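Cyclase/dehydrase (Mycobacterium smegmatis str. MC2 155, PDB 5Z8O) is of unknown function but, as a START-superfamily protein of the polyketide cyclase and lipid transport family, probably binds a lipid-like or other hydrophobic ligand, as its relatives do. Local coordinates at residues Gln89-Ser94 with Glu131-Ala136; Ser19-Phe24 with Asn74-Met79. All blocks are in the same frame, centred on the assembly; numbering follows the deposited sequence.

Contact 1 (Gln89-Ser94 with Glu131-Ala136)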
loop_
_atom_site.group_PDB
_atom_site.type_symbol
_atom_site.label_atom_id
_atom_site.label_comp_id
_atom_site.label_asym_id
_atom_site.label_seq_id
_atom_site.Cartn_x
_atom_site.Cartn_y
_atom_site.Cartn_z
ATOM N N GLN B 89 -11.294 -4.063 -8.521
ATOM C CA GLN B 89 -10.510 -4.397 -9.707
ATOM C C GLN B 89 -10.097 -5.857 -9.587
ATOM O O GLN B 89 -9.229 -6.196 -8.777
ATOM C CB GLN B 89 -9.299 -3.485 -9.862
ATOM C CG GLN B 89 -8.539 -3.715 -11.158
ATOM C CD GLN B 89 -7.275 -4.509 -10.952
ATOM O OE1 GLN B 89 -6.740 -4.560 -9.843
ATOM N NE2 GLN B 89 -6.792 -5.147 -12.011
ATOM N N GLU B 90 -10.741 -6.720 -10.367
ATOM C CA GLU B 90 -10.456 -8.148 -10.371
ATOM C C GLU B 90 -9.941 -8.534 -11.750
ATOM O O GLU B 90 -10.634 -8.329 -12.752
ATOM C CB GLU B 90 -11.707 -8.942 -10.005
ATOM C CG GLU B 90 -12.203 -8.653 -8.595
ATOM C CD GLU B 90 -13.458 -9.429 -8.250
ATOM O OE1 GLU B 90 -13.944 -10.180 -9.120
ATOM O OE2 GLU B 90 -13.969 -9.267 -7.121
ATOM N N GLN B 91 -8.717 -9.062 -11.802
ATOM C CA GLN B 91 -8.057 -9.377 -13.063
ATOM C C GLN B 91 -7.550 -10.811 -13.036
ATOM O O GLN B 91 -6.864 -11.212 -12.090
ATOM C CB GLN B 91 -6.904 -8.410 -13.339
ATOM C CG GLN B 91 -6.253 -8.619 -14.695
ATOM C CD GLN B 91 -5.403 -7.444 -15.122
ATOM O OE1 GLN B 91 -5.670 -6.812 -16.141
ATOM N NE2 GLN B 91 -4.366 -7.150 -14.346
ATOM N N ARG B 92 -7.894 -11.584 -14.066
ATOM C CA ARG B 92 -7.511 -12.988 -14.159
ATOM C C ARG B 92 -6.674 -13.212 -15.411
ATOM O O ARG B 92 -7.096 -12.849 -16.514
ATOM C CB ARG B 92 -8.755 -13.886 -14.175
ATOM C CG ARG B 92 -8.467 -15.372 -14.154
ATOM C CD ARG B 92 -9.758 -16.169 -14.281
ATOM N NE ARG B 92 -10.742 -15.730 -13.294
ATOM C CZ ARG B 92 -10.875 -16.249 -12.076
ATOM N NH1 ARG B 92 -10.084 -17.238 -11.681
ATOM N NH2 ARG B 92 -11.800 -15.778 -11.252
ATOM N N PHE B 93 -5.485 -13.793 -15.239
ATOM C CA PHE B 93 -4.635 -14.225 -16.345
ATOM C C PHE B 93 -4.689 -15.741 -16.469
ATOM O O PHE B 93 -4.478 -16.448 -15.481
ATOM C CB PHE B 93 -3.178 -13.795 -16.149
ATOM C CG PHE B 93 -2.981 -12.316 -16.038
ATOM C CD1 PHE B 93 -2.976 -11.692 -14.802
ATOM C CD2 PHE B 93 -2.771 -11.549 -17.173
ATOM C CE1 PHE B 93 -2.780 -10.328 -14.701
ATOM C CE2 PHE B 93 -2.576 -10.186 -17.079
ATOM C CZ PHE B 93 -2.579 -9.575 -15.841
ATOM N N SER B 94 -4.952 -16.235 -17.680
ATOM C CA SER B 94 -4.941 -17.666 -17.977
ATOM C C SER B 94 -3.981 -17.929 -19.132
ATOM O O SER B 94 -4.106 -17.314 -20.197
ATOM C CB SER B 94 -6.346 -18.167 -18.310
ATOM O OG SER B 94 -7.216 -17.981 -17.206
ATOM N N GLU B 131 -5.589 -3.707 -24.052
ATOM C CA GLU B 131 -4.821 -3.598 -25.293
ATOM C C GLU B 131 -3.407 -3.171 -24.984
ATOM O O GLU B 131 -2.441 -3.551 -25.666
ATOM C CB GLU B 131 -5.459 -2.548 -26.204
ATOM C CG GLU B 131 -6.658 -3.019 -26.927
ATOM C CD GLU B 131 -6.265 -4.102 -27.883
ATOM O OE1 GLU B 131 -7.026 -5.071 -28.058
ATOM O OE2 GLU B 131 -5.154 -3.983 -28.446
ATOM N N HIS B 132 -3.321 -2.335 -23.963
ATOM C CA HIS B 132 -2.192 -1.506 -23.632
ATOM C C HIS B 132 -1.146 -2.375 -22.946
ATOM O O HIS B 132 0.030 -2.391 -23.323
ATOM C CB HIS B 132 -2.833 -0.447 -22.746
ATOM C CG HIS B 132 -3.089 0.819 -23.469
ATOM N ND1 HIS B 132 -2.356 1.963 -23.360
ATOM C CD2 HIS B 132 -3.985 1.046 -24.446
ATOM C CE1 HIS B 132 -2.864 2.883 -24.159
ATOM N NE2 HIS B 132 -3.827 2.339 -24.848
ATOM N N LEU B 133 -1.628 -3.187 -22.001
ATOM C CA LEU B 133 -0.904 -4.298 -21.391
ATOM C C LEU B 133 -0.500 -5.357 -22.416
ATOM O O LEU B 133 0.599 -5.923 -22.342
ATOM C CB LEU B 133 -1.817 -4.913 -20.344
ATOM C CG LEU B 133 -1.339 -6.163 -19.648
ATOM C CD1 LEU B 133 -0.130 -5.801 -18.811
ATOM C CD2 LEU B 133 -2.474 -6.753 -18.824
ATOM N N ALA B 134 -1.412 -5.698 -23.332
ATOM C CA ALA B 134 -1.113 -6.707 -24.344
ATOM C C ALA B 134 0.033 -6.251 -25.238
ATOM O O ALA B 134 0.966 -7.014 -25.509
ATOM C CB ALA B 134 -2.363 -7.004 -25.173
ATOM N N LYS B 135 -0.011 -4.997 -25.691
ATOM C CA LYS B 135 1.104 -4.456 -26.462
ATOM C C LYS B 135 2.379 -4.410 -25.627
ATOM O O LYS B 135 3.468 -4.724 -26.123
ATOM C CB LYS B 135 0.761 -3.062 -26.987
ATOM C CG LYS B 135 1.838 -2.457 -27.874
ATOM C CD LYS B 135 1.520 -1.013 -28.235
ATOM C CE LYS B 135 1.989 -0.679 -29.644
ATOM N NZ LYS B 135 3.405 -1.078 -29.876
ATOM N N ALA B 136 2.261 -4.024 -24.354
ATOM C CA ALA B 136 3.437 -3.965 -23.492
ATOM C C ALA B 136 4.017 -5.354 -23.256
ATOM O O ALA B 136 5.241 -5.531 -23.264
ATOM C CB ALA B 136 3.081 -3.289 -22.167
#
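Leu-133 reaches residues 89-94 of strand 86-97 through one methyl group: CD2 lies 3.9 Å from CE2 of Phe-93 and 4.1 Å from CZ of Phe-93. These two ring carbons belong to the outer edge of the phenyl group, and the methyl sits close to the ring plane, so the leucine meets an edge and not a face. The two side chains come at each other from opposite directions, spanning a gap in which the nearest CA atoms, those of Phe-93 and Ala-134, are still 11.5 Å apart. The topology, a long C-terminal helix, here 119-144, packed on an antiparallel sheet, is that of the helix-grip fold of START and Bet v 1-like proteins; in relatives, the space between helix and sheet holds the ligand. Gln-91, two residues before Phe-93 on strand 86-97, points the same way. Its CG stands anti to the backbone N (chi1 -175°) and the chain runs on extended, which carries OE1 to 4.2 Å from Leu-133 CD2. Beyond the strand, Leu-133 also packs on Trp-30 and Asn-31, while Phe-93 leans on Val-107 of the adjoining strand 103-113.

Contact 2 (Ser19-Phe24 with Asn74-Met79)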
loop_
_atom_site.group_PDB
_atom_site.type_symbol
_atom_site.label_atom_id
_atom_site.label_comp_id
_atom_site.label_asym_id
_atom_site.label_seq_id
_atom_site.Cartn_x
_atom_site.Cartn_y
_atom_site.Cartn_z
ATOM N N SER B 19 6.432 -16.724 -16.369
ATOM C CA SER B 19 7.484 -16.040 -15.624
ATOM C C SER B 19 7.347 -14.523 -15.720
ATOM O O SER B 19 7.605 -13.809 -14.744
ATOM C CB SER B 19 8.858 -16.498 -16.124
ATOM O OG SER B 19 9.124 -16.044 -17.446
ATOM N N ILE B 20 6.953 -14.011 -16.885
ATOM C CA ILE B 20 6.810 -12.567 -17.040
ATOM C C ILE B 20 5.645 -12.051 -16.207
ATOM O O ILE B 20 5.780 -11.080 -15.453
ATOM C CB ILE B 20 6.637 -12.195 -18.523
ATOM C CG1 ILE B 20 7.874 -12.576 -19.337
ATOM C CG2 ILE B 20 6.343 -10.716 -18.656
ATOM C CD1 ILE B 20 7.670 -12.418 -20.840
ATOM N N VAL B 21 4.483 -12.698 -16.329
ATOM C CA VAL B 21 3.292 -12.259 -15.608
ATOM C C VAL B 21 3.458 -12.445 -14.103
ATOM O O VAL B 21 2.937 -11.648 -13.314
ATOM C CB VAL B 21 2.054 -13.003 -16.146
ATOM C CG1 VAL B 21 0.807 -12.620 -15.362
ATOM C CG2 VAL B 21 1.863 -12.709 -17.622
ATOM N N SER B 22 4.186 -13.480 -13.676
ATOM C CA SER B 22 4.367 -13.733 -12.250
ATOM C C SER B 22 5.446 -12.860 -11.624
ATOM O O SER B 22 5.466 -12.707 -10.396
ATOM C CB SER B 22 4.715 -15.204 -12.013
ATOM O OG SER B 22 6.002 -15.506 -12.517
ATOM N N ASP B 23 6.346 -12.298 -12.431
ATOM C CA ASP B 23 7.436 -11.459 -11.934
ATOM C C ASP B 23 6.888 -10.058 -11.679
ATOM O O ASP B 23 7.134 -9.109 -12.428
ATOM C CB ASP B 23 8.587 -11.429 -12.928
ATOM C CG ASP B 23 9.857 -10.868 -12.330
ATOM O OD1 ASP B 23 9.818 -10.382 -11.179
ATOM O OD2 ASP B 23 10.891 -10.889 -13.026
ATOM N N PHE B 24 6.136 -9.935 -10.582
ATOM C CA PHE B 24 5.410 -8.695 -10.315
ATOM C C PHE B 24 6.356 -7.519 -10.119
ATOM O O PHE B 24 6.086 -6.410 -10.595
ATOM C CB PHE B 24 4.511 -8.865 -9.092
ATOM C CG PHE B 24 3.533 -9.992 -9.216
ATOM C CD1 PHE B 24 2.499 -9.925 -10.135
ATOM C CD2 PHE B 24 3.642 -11.114 -8.412
ATOM C CE1 PHE B 24 1.594 -10.956 -10.253
ATOM C CE2 PHE B 24 2.740 -12.151 -8.527
ATOM C CZ PHE B 24 1.713 -12.072 -9.449
ATOM N N ASN B 74 -2.598 -22.799 -14.132
ATOM C CA ASN B 74 -2.243 -21.895 -15.218
ATOM C C ASN B 74 -2.828 -20.501 -15.036
ATOM O O ASN B 74 -2.844 -19.717 -15.991
ATOM C CB ASN B 74 -2.714 -22.476 -16.550
ATOM C CG ASN B 74 -4.215 -22.692 -16.587
ATOM O OD1 ASN B 74 -4.841 -22.948 -15.556
ATOM N ND2 ASN B 74 -4.802 -22.586 -17.774
ATOM N N GLN B 75 -3.310 -20.174 -13.840
ATOM C CA GLN B 75 -4.093 -18.968 -13.615
ATOM C C GLN B 75 -3.498 -18.113 -12.510
ATOM O O GLN B 75 -3.003 -18.628 -11.501
ATOM C CB GLN B 75 -5.543 -19.300 -13.248
ATOM C CG GLN B 75 -6.485 -19.404 -14.423
ATOM C CD GLN B 75 -7.927 -19.567 -13.986
ATOM O OE1 GLN B 75 -8.388 -18.891 -13.068
ATOM N NE2 GLN B 75 -8.650 -20.458 -14.652
ATOM N N ILE B 76 -3.566 -16.801 -12.709
ATOM C CA ILE B 76 -3.251 -15.815 -11.683
ATOM C C ILE B 76 -4.441 -14.871 -11.619
ATOM O O ILE B 76 -4.904 -14.376 -12.651
ATOM C CB ILE B 76 -1.952 -15.043 -11.986
ATOM C CG1 ILE B 76 -0.792 -16.012 -12.234
ATOM C CG2 ILE B 76 -1.617 -14.088 -10.845
ATOM C CD1 ILE B 76 0.536 -15.327 -12.485
ATOM N N PHE B 77 -4.930 -14.623 -10.409
ATOM C CA PHE B 77 -6.120 -13.812 -10.185
ATOM C C PHE B 77 -5.813 -12.792 -9.102
ATOM O O PHE B 77 -5.460 -13.166 -7.979
ATOM C CB PHE B 77 -7.302 -14.707 -9.800
ATOM C CG PHE B 77 -8.603 -13.981 -9.634
ATOM C CD1 PHE B 77 -9.247 -13.419 -10.721
ATOM C CD2 PHE B 77 -9.225 -13.935 -8.398
ATOM C CE1 PHE B 77 -10.460 -12.772 -10.569
ATOM C CE2 PHE B 77 -10.442 -13.300 -8.243
ATOM C CZ PHE B 77 -11.059 -12.715 -9.327
ATOM N N THR B 78 -5.944 -11.512 -9.441
ATOM C CA THR B 78 -5.682 -10.427 -8.508
ATOM C C THR B 78 -6.978 -9.706 -8.167
ATOM O O THR B 78 -7.858 -9.545 -9.020
ATOM C CB THR B 78 -4.667 -9.430 -9.080
ATOM O OG1 THR B 78 -5.178 -8.857 -10.292
ATOM C CG2 THR B 78 -3.335 -10.118 -9.358
ATOM N N MET B 79 -7.089 -9.284 -6.910
ATOM C CA MET B 79 -8.269 -8.591 -6.408
ATOM C C MET B 79 -7.804 -7.378 -5.622
ATOM O O MET B 79 -7.138 -7.527 -4.593
ATOM C CB MET B 79 -9.120 -9.502 -5.518
ATOM C CG MET B 79 -9.644 -10.738 -6.215
ATOM S SD MET B 79 -10.649 -11.766 -5.129
ATOM C CE MET B 79 -12.049 -10.686 -4.844
#
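In the helix-grip fold the short helix that follows the first strand packs against the curved sheet, and here the end of helix 14-22, with the turn after it, rests on the start of strand 75-83. Ile-76 carries the strand's side of the contact, its two branches meeting different partners. Its CG1 branch runs outward with chi2 at -178°, so that CD1 extends to the helix, 4.0 Å from CG1 of Val-21 and 4.2 Å from CA of Ser-22. The other branch, CG2, is anti to the backbone N and lies 4.1 Å from CZ of Phe-24, close to the ring plane, which makes this an edge contact at the far end of the phenyl group. Val-21 and Phe-24 each pass Ile-76 in the opposite direction instead of meeting it head-on.

The turn after the helix places Phe-24. Asp-23 leaves helical geometry (phi -81°, psi 75°) as the centre of an inverse gamma turn, closed by a weak hydrogen bond from Phe-24 N to Ser-22 O. The same carbonyl oxygen lies 3.1 Å above the plane of the Phe-24 ring, offset toward its rim. In one of two modelled conformers of Ser-22, CB also approaches Ile-76 CD1 and OG is hydrogen-bonded to Thr-18 O one helical turn back. Around this group, Val-21 also touches Phe-93, Phe-24 packs on Pro-48 and Leu-51, and Val-68 meets both Phe-24 and Ile-76.

The closest approach of each touching pair is carbon to carbon, at 4.0 to 4.2 Å, and 142 Å² is buried, nearly half of it on Ile-76. Polar groups bond to other partners, as Val-21 O does to Tyr-27 OH; between these segments the attraction is thus probably dispersion and the exclusion of water.

Contact 2 and contact 1 follow each other along the chain, 19-24 with 74-79 being complete before 89-94 with 131-136 begins, and their centres are about 10 Å apart. Consecutive strands 75-83 and 86-97 join them, as antiparallel neighbours in the seven-stranded sheet: Phe-93 N lies 2.7 Å from Ile-76 O, a probable hydrogen bond between one central residue of each contact. A second probable bond joins Arg-92 NH1 to Gln-75 OE1. In these contacts helix 14-22 packs on strand 75-83, with Val-21 also touching Phe-93 of strand 86-97, and helix 119-144 packs on strand 86-97. The two helices touch through Ile-20 and Leu-137, consistent with the helix-grip architecture of this superfamily.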